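Local coordinates for polyisoprenyl-teichoic acid--peptidoglycan teichoic acid transferase TagV (Bacillus subtilis, PDB 6UF3), which belongs to the LytR-CpsA-Psr family of bacterial cell-envelope proteins and is built as an alpha/beta domain around a mixed central sheet, at residues 6-16 / 86-96; 20-28 / 63-72. One frame throughout, in Å; residues are numbered along the deposited sequence.

Interaction 1. Residues 6-16 / 86-96; sequences FSILFMGIEDY and IPIDKYVTVDF
Near the start of strand 6-13, Ser-7 meets the loop 87-89 that leads into strand 90-94; the two strands then run as parallel neighbours in the mixed sheet of this alpha/beta domain. Ser-7 OG, set between the backbone N and carbonyl carbon (chi1 58°), donates to Pro-87 O at 2.6 Å and accepts from Asp-89 N at 3.1 Å, so two bonds grip this buried hydroxyl. Asp-89 answers with the anti lone pair of OD2, which takes Ser-7 N at 2.9 Å. From there the strands bond alternately: Leu-9 and Met-11 each use both N and O, and Ile-13 N closes the ladder on Val-94 O. Ile-8, Phe-10 and Val-92 share one face, with CD2 of Phe-10 3.7 Å from CB of Val-92, the two side chains pointing the same way. On the other face the Met-11 chain turns at its last torsion (chi3 -80°), which brings CE within 3.3 Å of Thr-93 OG1, a buried hydroxyl without a polar partner. Past the strands, Glu-14 lays CB over one face of the Phe-96 ring, 4.0 Å from its centroid. Helix 72-84 lies over Leu-9 and Met-11 through Thr-76, and Lys-90 NZ makes a salt bridge with Glu-203. Asp-95 caps the following helix, OD1 receiving Gly-98 N, while its own N donates to a water that also accepts from Tyr-16 OH at 2.7 Å, in the plane of the tyrosine ring.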
loop_
_atom_site.group_PDB
_atom_site.type_symbol
_atom_site.label_atom_id
_atom_site.label_comp_id
_atom_site.label_asym_id
_atom_site.label_seq_id
_atom_site.Cartn_x
_atom_site.Cartn_y
_atom_site.Cartn_z
ATOM N N PHE A 6 -12.506 4.378 9.050
ATOM C CA PHE A 6 -12.544 4.138 7.608
ATOM C C PHE A 6 -11.235 3.504 7.151
ATOM O O PHE A 6 -10.237 3.505 7.860
ATOM C CB PHE A 6 -12.827 5.441 6.848
ATOM C CG PHE A 6 -11.672 6.390 6.822
ATOM C CD1 PHE A 6 -11.403 7.207 7.913
ATOM C CD2 PHE A 6 -10.862 6.491 5.704
ATOM C CE1 PHE A 6 -10.342 8.098 7.885
ATOM C CE2 PHE A 6 -9.797 7.370 5.676
ATOM C CZ PHE A 6 -9.536 8.174 6.765
ATOM N N SER A 7 -11.244 2.962 5.936
ATOM C CA SER A 7 -10.077 2.279 5.403
ATOM C C SER A 7 -9.581 2.947 4.118
ATOM O O SER A 7 -10.338 3.616 3.417
ATOM C CB SER A 7 -10.403 0.809 5.108
ATOM O OG SER A 7 -11.492 0.769 4.185
ATOM N N ILE A 8 -8.292 2.758 3.834
ATOM C CA ILE A 8 -7.644 3.219 2.607
ATOM C C ILE A 8 -6.913 2.036 1.985
ATOM O O ILE A 8 -6.187 1.317 2.677
ATOM C CB ILE A 8 -6.638 4.357 2.858
ATOM C CG1 ILE A 8 -7.241 5.468 3.715
ATOM C CG2 ILE A 8 -6.134 4.915 1.512
ATOM C CD1 ILE A 8 -6.210 6.511 4.135
ATOM N N LEU A 9 -7.103 1.831 0.681
ATOM C CA LEU A 9 -6.272 0.903 -0.079
ATOM C C LEU A 9 -5.274 1.707 -0.903
ATOM O O LEU A 9 -5.668 2.561 -1.709
ATOM C CB LEU A 9 -7.113 0.011 -1.002
ATOM C CG LEU A 9 -6.302 -0.853 -1.994
ATOM C CD1 LEU A 9 -5.396 -1.869 -1.283
ATOM C CD2 LEU A 9 -7.236 -1.591 -2.995
ATOM N N PHE A 10 -3.992 1.418 -0.708
ATOM C CA PHE A 10 -2.902 1.999 -1.473
ATOM C C PHE A 10 -2.465 0.994 -2.528
ATOM O O PHE A 10 -2.102 -0.138 -2.199
ATOM C CB PHE A 10 -1.718 2.337 -0.561
ATOM C CG PHE A 10 -1.995 3.443 0.423
ATOM C CD1 PHE A 10 -2.539 3.158 1.670
ATOM C CD2 PHE A 10 -1.688 4.760 0.110
ATOM C CE1 PHE A 10 -2.790 4.174 2.584
ATOM C CE2 PHE A 10 -1.947 5.775 1.011
ATOM C CZ PHE A 10 -2.487 5.476 2.252
ATOM N N MET A 11 -2.510 1.409 -3.790
ATOM C CA MET A 11 -2.140 0.587 -4.937
ATOM C C MET A 11 -0.925 1.215 -5.604
ATOM O O MET A 11 -0.953 2.399 -5.965
ATOM C CB MET A 11 -3.308 0.476 -5.923
ATOM C CG MET A 11 -4.471 -0.343 -5.385
ATOM S SD MET A 11 -6.010 -0.081 -6.317
ATOM C CE MET A 11 -6.566 1.471 -5.603
ATOM N N GLY A 12 0.149 0.440 -5.725
ATOM C CA GLY A 12 1.303 0.821 -6.516
ATOM C C GLY A 12 1.340 -0.002 -7.798
ATOM O O GLY A 12 1.266 -1.230 -7.749
ATOM N N ILE A 13 1.430 0.699 -8.932
ATOM C CA ILE A 13 1.411 0.062 -10.246
ATOM C C ILE A 13 2.526 0.638 -11.112
ATOM O O ILE A 13 3.129 1.662 -10.797
ATOM C CB ILE A 13 0.052 0.228 -10.951
ATOM C CG1 ILE A 13 -0.174 1.694 -11.307
ATOM C CG2 ILE A 13 -1.086 -0.289 -10.075
ATOM C CD1 ILE A 13 -1.420 1.908 -12.119
ATOM N N GLU A 14 2.810 -0.052 -12.213
ATOM C CA GLU A 14 3.738 0.461 -13.214
ATOM C C GLU A 14 2.992 1.163 -14.342
ATOM O O GLU A 14 3.230 2.346 -14.612
ATOM C CB GLU A 14 4.617 -0.671 -13.772
ATOM C CG GLU A 14 5.576 -0.208 -14.861
ATOM C CD GLU A 14 6.614 -1.255 -15.237
ATOM O OE1 GLU A 14 6.660 -2.324 -14.591
ATOM O OE2 GLU A 14 7.390 -0.999 -16.184
ATOM N N ASP A 15 2.069 0.456 -14.993
ATOM C CA ASP A 15 1.322 0.974 -16.133
ATOM C C ASP A 15 -0.139 1.165 -15.741
ATOM O O ASP A 15 -0.821 0.197 -15.383
ATOM C CB ASP A 15 1.419 0.026 -17.330
ATOM C CG ASP A 15 2.844 -0.159 -17.823
ATOM O OD1 ASP A 15 3.523 0.852 -18.098
ATOM O OD2 ASP A 15 3.282 -1.325 -17.935
ATOM N N TYR A 16 -0.621 2.410 -15.825
ATOM C CA TYR A 16 -2.058 2.648 -15.777
ATOM C C TYR A 16 -2.781 2.028 -16.974
ATOM O O TYR A 16 -3.975 1.732 -16.871
ATOM C CB TYR A 16 -2.347 4.150 -15.737
ATOM C CG TYR A 16 -2.268 4.793 -14.370
ATOM C CD1 TYR A 16 -3.198 4.498 -13.383
ATOM C CD2 TYR A 16 -1.278 5.722 -14.081
ATOM C CE1 TYR A 16 -3.127 5.095 -12.129
ATOM C CE2 TYR A 16 -1.200 6.323 -12.837
ATOM C CZ TYR A 16 -2.124 6.005 -11.864
ATOM O OH TYR A 16 -2.039 6.606 -10.623
ATOM N N ILE A 86 -14.041 -6.434 4.507
ATOM C CA ILE A 86 -14.246 -5.080 5.024
ATOM C C ILE A 86 -14.540 -4.164 3.851
ATOM O O ILE A 86 -14.187 -4.463 2.704
ATOM C CB ILE A 86 -13.025 -4.557 5.813
ATOM C CG1 ILE A 86 -11.751 -4.563 4.954
ATOM C CG2 ILE A 86 -12.852 -5.318 7.129
ATOM C CD1 ILE A 86 -10.697 -3.543 5.413
ATOM N N PRO A 87 -15.210 -3.048 4.102
ATOM C CA PRO A 87 -15.327 -2.030 3.057
ATOM C C PRO A 87 -14.022 -1.269 2.897
ATOM O O PRO A 87 -13.284 -1.044 3.860
ATOM C CB PRO A 87 -16.449 -1.121 3.573
ATOM C CG PRO A 87 -16.475 -1.327 5.029
ATOM C CD PRO A 87 -15.985 -2.711 5.308
ATOM N N ILE A 88 -13.750 -0.857 1.660
ATOM C CA ILE A 88 -12.595 -0.028 1.330
ATOM C C ILE A 88 -13.157 1.350 0.992
ATOM O O ILE A 88 -13.717 1.570 -0.088
ATOM C CB ILE A 88 -11.764 -0.599 0.168
ATOM C CG1 ILE A 88 -11.020 -1.879 0.574
ATOM C CG2 ILE A 88 -10.785 0.464 -0.381
ATOM C CD1 ILE A 88 -10.059 -1.712 1.762
ATOM N N ASP A 89 -13.032 2.293 1.920
ATOM C CA ASP A 89 -13.692 3.579 1.732
ATOM C C ASP A 89 -12.923 4.489 0.781
ATOM O O ASP A 89 -13.530 5.186 -0.042
ATOM C CB ASP A 89 -13.876 4.252 3.099
ATOM C CG ASP A 89 -14.648 3.368 4.065
ATOM O OD1 ASP A 89 -15.868 3.170 3.855
ATOM O OD2 ASP A 89 -14.032 2.831 5.004
ATOM N N LYS A 90 -11.597 4.512 0.892
ATOM C CA LYS A 90 -10.751 5.417 0.126
ATOM C C LYS A 90 -9.695 4.614 -0.613
ATOM O O LYS A 90 -9.287 3.539 -0.170
ATOM C CB LYS A 90 -10.046 6.461 1.035
ATOM C CG LYS A 90 -11.001 7.364 1.777
ATOM C CD LYS A 90 -11.779 8.250 0.789
ATOM C CE LYS A 90 -12.533 9.346 1.523
ATOM N NZ LYS A 90 -13.265 10.293 0.629
ATOM N N TYR A 91 -9.239 5.155 -1.738
ATOM C CA TYR A 91 -8.175 4.529 -2.504
ATOM C C TYR A 91 -7.162 5.586 -2.912
ATOM O O TYR A 91 -7.489 6.765 -3.086
ATOM C CB TYR A 91 -8.706 3.786 -3.762
ATOM C CG TYR A 91 -9.449 4.680 -4.722
ATOM C CD1 TYR A 91 -8.778 5.383 -5.714
ATOM C CD2 TYR A 91 -10.822 4.835 -4.621
ATOM C CE1 TYR A 91 -9.460 6.217 -6.580
ATOM C CE2 TYR A 91 -11.510 5.658 -5.487
ATOM C CZ TYR A 91 -10.826 6.348 -6.452
ATOM O OH TYR A 91 -11.524 7.168 -7.299
ATOM N N VAL A 92 -5.919 5.137 -3.042
ATOM C CA VAL A 92 -4.815 5.933 -3.563
ATOM C C VAL A 92 -4.072 5.041 -4.545
ATOM O O VAL A 92 -3.613 3.962 -4.163
ATOM C CB VAL A 92 -3.860 6.396 -2.451
ATOM C CG1 VAL A 92 -2.643 7.097 -3.057
ATOM C CG2 VAL A 92 -4.583 7.301 -1.464
ATOM N N THR A 93 -3.959 5.466 -5.798
ATOM C CA THR A 93 -3.184 4.731 -6.791
ATOM C C THR A 93 -1.999 5.587 -7.212
ATOM O O THR A 93 -2.147 6.796 -7.422
ATOM C CB THR A 93 -4.014 4.373 -8.034
ATOM O OG1 THR A 93 -5.234 3.732 -7.648
ATOM C CG2 THR A 93 -3.234 3.428 -8.949
ATOM N N VAL A 94 -0.830 4.967 -7.342
ATOM C CA VAL A 94 0.339 5.690 -7.829
ATOM C C VAL A 94 1.127 4.797 -8.781
ATOM O O VAL A 94 1.309 3.602 -8.517
ATOM C CB VAL A 94 1.190 6.207 -6.649
ATOM C CG1 VAL A 94 2.006 5.095 -5.964
ATOM C CG2 VAL A 94 2.039 7.342 -7.087
ATOM N N ASP A 95 1.543 5.361 -9.928
ATOM C CA ASP A 95 2.445 4.656 -10.826
ATOM C C ASP A 95 3.868 5.117 -10.499
ATOM O O ASP A 95 4.092 5.820 -9.502
ATOM C CB ASP A 95 2.022 4.813 -12.305
ATOM C CG ASP A 95 2.275 6.198 -12.874
ATOM O OD1 ASP A 95 2.554 7.137 -12.098
ATOM O OD2 ASP A 95 2.179 6.322 -14.117
ATOM N N PHE A 96 4.851 4.649 -11.277
ATOM C CA PHE A 96 6.249 4.919 -10.940
ATOM C C PHE A 96 6.541 6.414 -10.966
ATOM O O PHE A 96 7.189 6.949 -10.058
ATOM C CB PHE A 96 7.193 4.199 -11.903
ATOM C CG PHE A 96 7.264 2.708 -11.709
ATOM C CD1 PHE A 96 6.563 2.087 -10.690
ATOM C CD2 PHE A 96 8.034 1.930 -12.564
ATOM C CE1 PHE A 96 6.629 0.717 -10.522
ATOM C CE2 PHE A 96 8.104 0.556 -12.401
ATOM C CZ PHE A 96 7.400 -0.048 -11.376
HETATM O O HOH W 1 0.122 8.157 -10.399
#

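Interaction 2. Residues 20-28 / 63-72; sequences GQKGRSDSL and KINAAYSKGG
The Arg-24 guanidinium has the Ala-66 methyl over one face, CB 3.7 Å above the plane and shifted toward the rim, while Lys-63 CD and Asn-65 ND2 lie at its edge. The Asn-65 amide stands nearly perpendicular to it, 85° between planes, and Arg-24 NH2 makes only a weak bond to Asn-65 OD1 at 2.9 Å. On the Tyr-68 ring, Gly-72 C sits over one face toward the rim, and Gly-23 O comes in at the edge, 3.2 Å from CD1; Lys-22 CB approaches obliquely. The firmer tie is in the backbone: Ser-25 N reaches Asn-65 O at 3.2 Å, in the carbonyl plane and on a lone pair. Asn-65 CB lies against Ser-25 O. Its CG sits between the backbone N and carbonyl carbon (chi1 68°), which turns OD1 to Arg-24 and ND2 to a water that donates to Ser-25 O and Asp-26 OD2. A second water joins Ser-25 OG, Ile-64 O and Tyr-68 N. Deeper in, Leu-28 CD1 rests 3.9 Å from Ile-64 CG2. Ser-69 OG donates to Ala-66 O at 2.6 Å, a side-chain bond inside the helical turns, and Lys-63 NZ forms a salt bridge with Asp-48. The arrangement is a loop of irregular helical turns leading into helix 72-84 and packed on the chain entering strand 25-34, where Asp-26 and Ser-27 face Gly-12 in a classic beta bulge.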
loop_
_atom_site.group_PDB
_atom_site.type_symbol
_atom_site.label_atom_id
_atom_site.label_comp_id
_atom_site.label_asym_id
_atom_site.label_seq_id
_atom_site.Cartn_x
_atom_site.Cartn_y
_atom_site.Cartn_z
ATOM N N GLY A 20 -4.313 -3.432 -23.832
ATOM C CA GLY A 20 -5.717 -3.168 -24.050
ATOM C C GLY A 20 -6.544 -2.991 -22.797
ATOM O O GLY A 20 -7.719 -2.615 -22.901
ATOM N N GLN A 21 -5.971 -3.250 -21.616
ATOM C CA GLN A 21 -6.642 -3.070 -20.333
ATOM C C GLN A 21 -5.779 -2.197 -19.425
ATOM O O GLN A 21 -5.324 -1.123 -19.837
ATOM C CB GLN A 21 -6.922 -4.424 -19.662
ATOM C CG GLN A 21 -8.096 -5.222 -20.252
ATOM C CD GLN A 21 -8.260 -6.598 -19.597
ATOM O OE1 GLN A 21 -7.386 -7.460 -19.713
ATOM N NE2 GLN A 21 -9.376 -6.800 -18.897
ATOM N N LYS A 22 -5.548 -2.653 -18.193
ATOM C CA LYS A 22 -4.645 -2.013 -17.244
ATOM C C LYS A 22 -3.511 -2.973 -16.892
ATOM O O LYS A 22 -3.540 -4.157 -17.234
ATOM C CB LYS A 22 -5.383 -1.578 -15.966
ATOM C CG LYS A 22 -6.764 -0.982 -16.194
ATOM C CD LYS A 22 -6.785 0.516 -15.921
ATOM C CE LYS A 22 -8.004 1.173 -16.559
ATOM N NZ LYS A 22 -7.873 2.655 -16.628
ATOM N N GLY A 23 -2.493 -2.450 -16.184
ATOM C CA GLY A 23 -1.377 -3.273 -15.764
ATOM C C GLY A 23 -1.654 -4.006 -14.458
ATOM O O GLY A 23 -2.628 -3.733 -13.764
ATOM N N ARG A 24 -0.782 -4.958 -14.134
ATOM C CA ARG A 24 -0.876 -5.616 -12.832
ATOM C C ARG A 24 -0.396 -4.680 -11.729
ATOM O O ARG A 24 0.495 -3.851 -11.931
ATOM C CB ARG A 24 -0.051 -6.902 -12.815
ATOM C CG ARG A 24 -0.494 -7.923 -13.854
ATOM C CD ARG A 24 0.529 -9.034 -14.017
ATOM N NE ARG A 24 0.299 -10.112 -13.063
ATOM C CZ ARG A 24 -0.412 -11.203 -13.326
ATOM N NH1 ARG A 24 -0.962 -11.366 -14.524
ATOM N NH2 ARG A 24 -0.570 -12.132 -12.391
ATOM N N SER A 25 -1.000 -4.809 -10.554
ATOM C CA SER A 25 -0.534 -4.031 -9.420
ATOM C C SER A 25 0.721 -4.677 -8.843
ATOM O O SER A 25 0.914 -5.893 -8.916
ATOM C CB SER A 25 -1.627 -3.901 -8.356
ATOM O OG SER A 25 -2.050 -5.169 -7.890
ATOM N N ASP A 26 1.610 -3.843 -8.322
ATOM C CA ASP A 26 2.813 -4.348 -7.682
ATOM C C ASP A 26 2.751 -4.243 -6.172
ATOM O O ASP A 26 3.360 -5.060 -5.475
ATOM C CB ASP A 26 4.050 -3.597 -8.191
ATOM C CG ASP A 26 4.294 -3.807 -9.673
ATOM O OD1 ASP A 26 4.290 -2.808 -10.424
ATOM O OD2 ASP A 26 4.481 -4.973 -10.086
ATOM N N SER A 27 2.006 -3.274 -5.657
ATOM C CA SER A 27 1.964 -3.022 -4.221
ATOM C C SER A 27 0.515 -2.859 -3.802
ATOM O O SER A 27 -0.234 -2.123 -4.452
ATOM C CB SER A 27 2.784 -1.770 -3.872
ATOM O OG SER A 27 2.764 -1.523 -2.473
ATOM N N LEU A 28 0.118 -3.551 -2.731
ATOM C CA LEU A 28 -1.233 -3.455 -2.180
ATOM C C LEU A 28 -1.126 -3.338 -0.671
ATOM O O LEU A 28 -0.761 -4.314 -0.010
ATOM C CB LEU A 28 -2.076 -4.681 -2.520
ATOM C CG LEU A 28 -2.466 -4.880 -3.989
ATOM C CD1 LEU A 28 -3.181 -6.205 -4.106
ATOM C CD2 LEU A 28 -3.334 -3.759 -4.520
ATOM N N LYS A 63 -3.852 -14.804 -9.067
ATOM C CA LYS A 63 -3.078 -13.927 -8.199
ATOM C C LYS A 63 -3.787 -12.589 -8.045
ATOM O O LYS A 63 -4.372 -12.078 -8.994
ATOM C CB LYS A 63 -1.684 -13.707 -8.773
ATOM C CG LYS A 63 -0.888 -14.949 -8.973
ATOM C CD LYS A 63 0.460 -14.604 -9.550
ATOM C CE LYS A 63 1.203 -15.846 -9.934
ATOM N NZ LYS A 63 2.653 -15.584 -10.104
ATOM N N ILE A 64 -3.721 -12.007 -6.843
ATOM C CA ILE A 64 -4.490 -10.787 -6.615
ATOM C C ILE A 64 -3.975 -9.640 -7.484
ATOM O O ILE A 64 -4.743 -8.743 -7.856
ATOM C CB ILE A 64 -4.502 -10.419 -5.118
ATOM C CG1 ILE A 64 -5.536 -9.321 -4.862
ATOM C CG2 ILE A 64 -3.105 -10.020 -4.624
ATOM C CD1 ILE A 64 -5.906 -9.147 -3.389
ATOM N N ASN A 65 -2.696 -9.668 -7.865
ATOM C CA ASN A 65 -2.166 -8.563 -8.663
ATOM C C ASN A 65 -2.767 -8.519 -10.060
ATOM O O ASN A 65 -2.683 -7.478 -10.724
ATOM C CB ASN A 65 -0.635 -8.626 -8.730
ATOM C CG ASN A 65 -0.116 -9.806 -9.519
ATOM O OD1 ASN A 65 -0.864 -10.703 -9.900
ATOM N ND2 ASN A 65 1.185 -9.811 -9.765
ATOM N N ALA A 66 -3.397 -9.606 -10.512
ATOM C CA ALA A 66 -4.065 -9.572 -11.809
ATOM C C ALA A 66 -5.370 -8.787 -11.771
ATOM O O ALA A 66 -5.883 -8.431 -12.839
ATOM C CB ALA A 66 -4.328 -10.994 -12.311
ATOM N N ALA A 67 -5.913 -8.498 -10.578
ATOM C CA ALA A 67 -7.201 -7.807 -10.519
ATOM C C ALA A 67 -7.148 -6.465 -11.238
ATOM O O ALA A 67 -8.080 -6.103 -11.955
ATOM C CB ALA A 67 -7.642 -7.605 -9.067
ATOM N N TYR A 68 -6.074 -5.698 -11.031
ATOM C CA TYR A 68 -5.977 -4.391 -11.670
ATOM C C TYR A 68 -5.919 -4.530 -13.178
ATOM O O TYR A 68 -6.398 -3.652 -13.900
ATOM C CB TYR A 68 -4.751 -3.636 -11.147
ATOM C CG TYR A 68 -4.842 -2.128 -11.286
ATOM C CD1 TYR A 68 -4.427 -1.504 -12.444
ATOM C CD2 TYR A 68 -5.326 -1.337 -10.251
ATOM C CE1 TYR A 68 -4.505 -0.128 -12.595
ATOM C CE2 TYR A 68 -5.406 0.050 -10.389
ATOM C CZ TYR A 68 -4.994 0.644 -11.561
ATOM O OH TYR A 68 -5.062 2.016 -11.724
ATOM N N SER A 69 -5.351 -5.633 -13.667
ATOM C CA SER A 69 -5.278 -5.859 -15.096
ATOM C C SER A 69 -6.576 -6.414 -15.660
ATOM O O SER A 69 -6.681 -6.583 -16.877
ATOM C CB SER A 69 -4.141 -6.829 -15.413
ATOM O OG SER A 69 -4.531 -8.147 -15.071
ATOM N N LYS A 70 -7.554 -6.714 -14.810
ATOM C CA LYS A 70 -8.804 -7.322 -15.249
ATOM C C LYS A 70 -9.993 -6.550 -14.697
ATOM O O LYS A 70 -10.903 -7.110 -14.080
ATOM C CB LYS A 70 -8.833 -8.787 -14.829
ATOM C CG LYS A 70 -7.741 -9.613 -15.491
ATOM C CD LYS A 70 -7.927 -11.083 -15.218
ATOM C CE LYS A 70 -6.808 -11.905 -15.832
ATOM N NZ LYS A 70 -6.607 -11.594 -17.267
ATOM N N GLY A 71 -9.989 -5.234 -14.905
ATOM C CA GLY A 71 -11.064 -4.382 -14.435
ATOM C C GLY A 71 -10.609 -3.111 -13.738
ATOM O O GLY A 71 -11.436 -2.296 -13.321
ATOM N N GLY A 72 -9.303 -2.934 -13.593
ATOM C CA GLY A 72 -8.776 -1.680 -13.076
ATOM C C GLY A 72 -8.904 -1.521 -11.570
ATOM O O GLY A 72 -9.057 -2.489 -10.808
HETATM O O HOH W 2 -8.394 -3.833 -16.789
HETATM O O HOH W 3 -4.665 -5.982 -8.340
HETATM O O HOH W 4 3.022 -7.398 -9.774
#

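From the N terminus, strand 6-13 runs out through the sheet and the chain turns back by way of 20-28 into strand 25-34, its antiparallel neighbour. After strands 39-44 and 62-63 the chain returns at 63-72, and interaction 2 closes the shorter loop there. Helix 72-84 then carries it to strand 90-94, where interaction 1 closes a longer loop that wholly encloses the first; the two do not cross. They join through two probable bonds, Gly-12 O with Asp-26 N and Gly-12 N with Ser-27 O, and at Tyr-16, whose CD1 lies 3.5 Å from Tyr-68 OH. Together they tie three adjacent strands to the helical loop preceding helix 72-84.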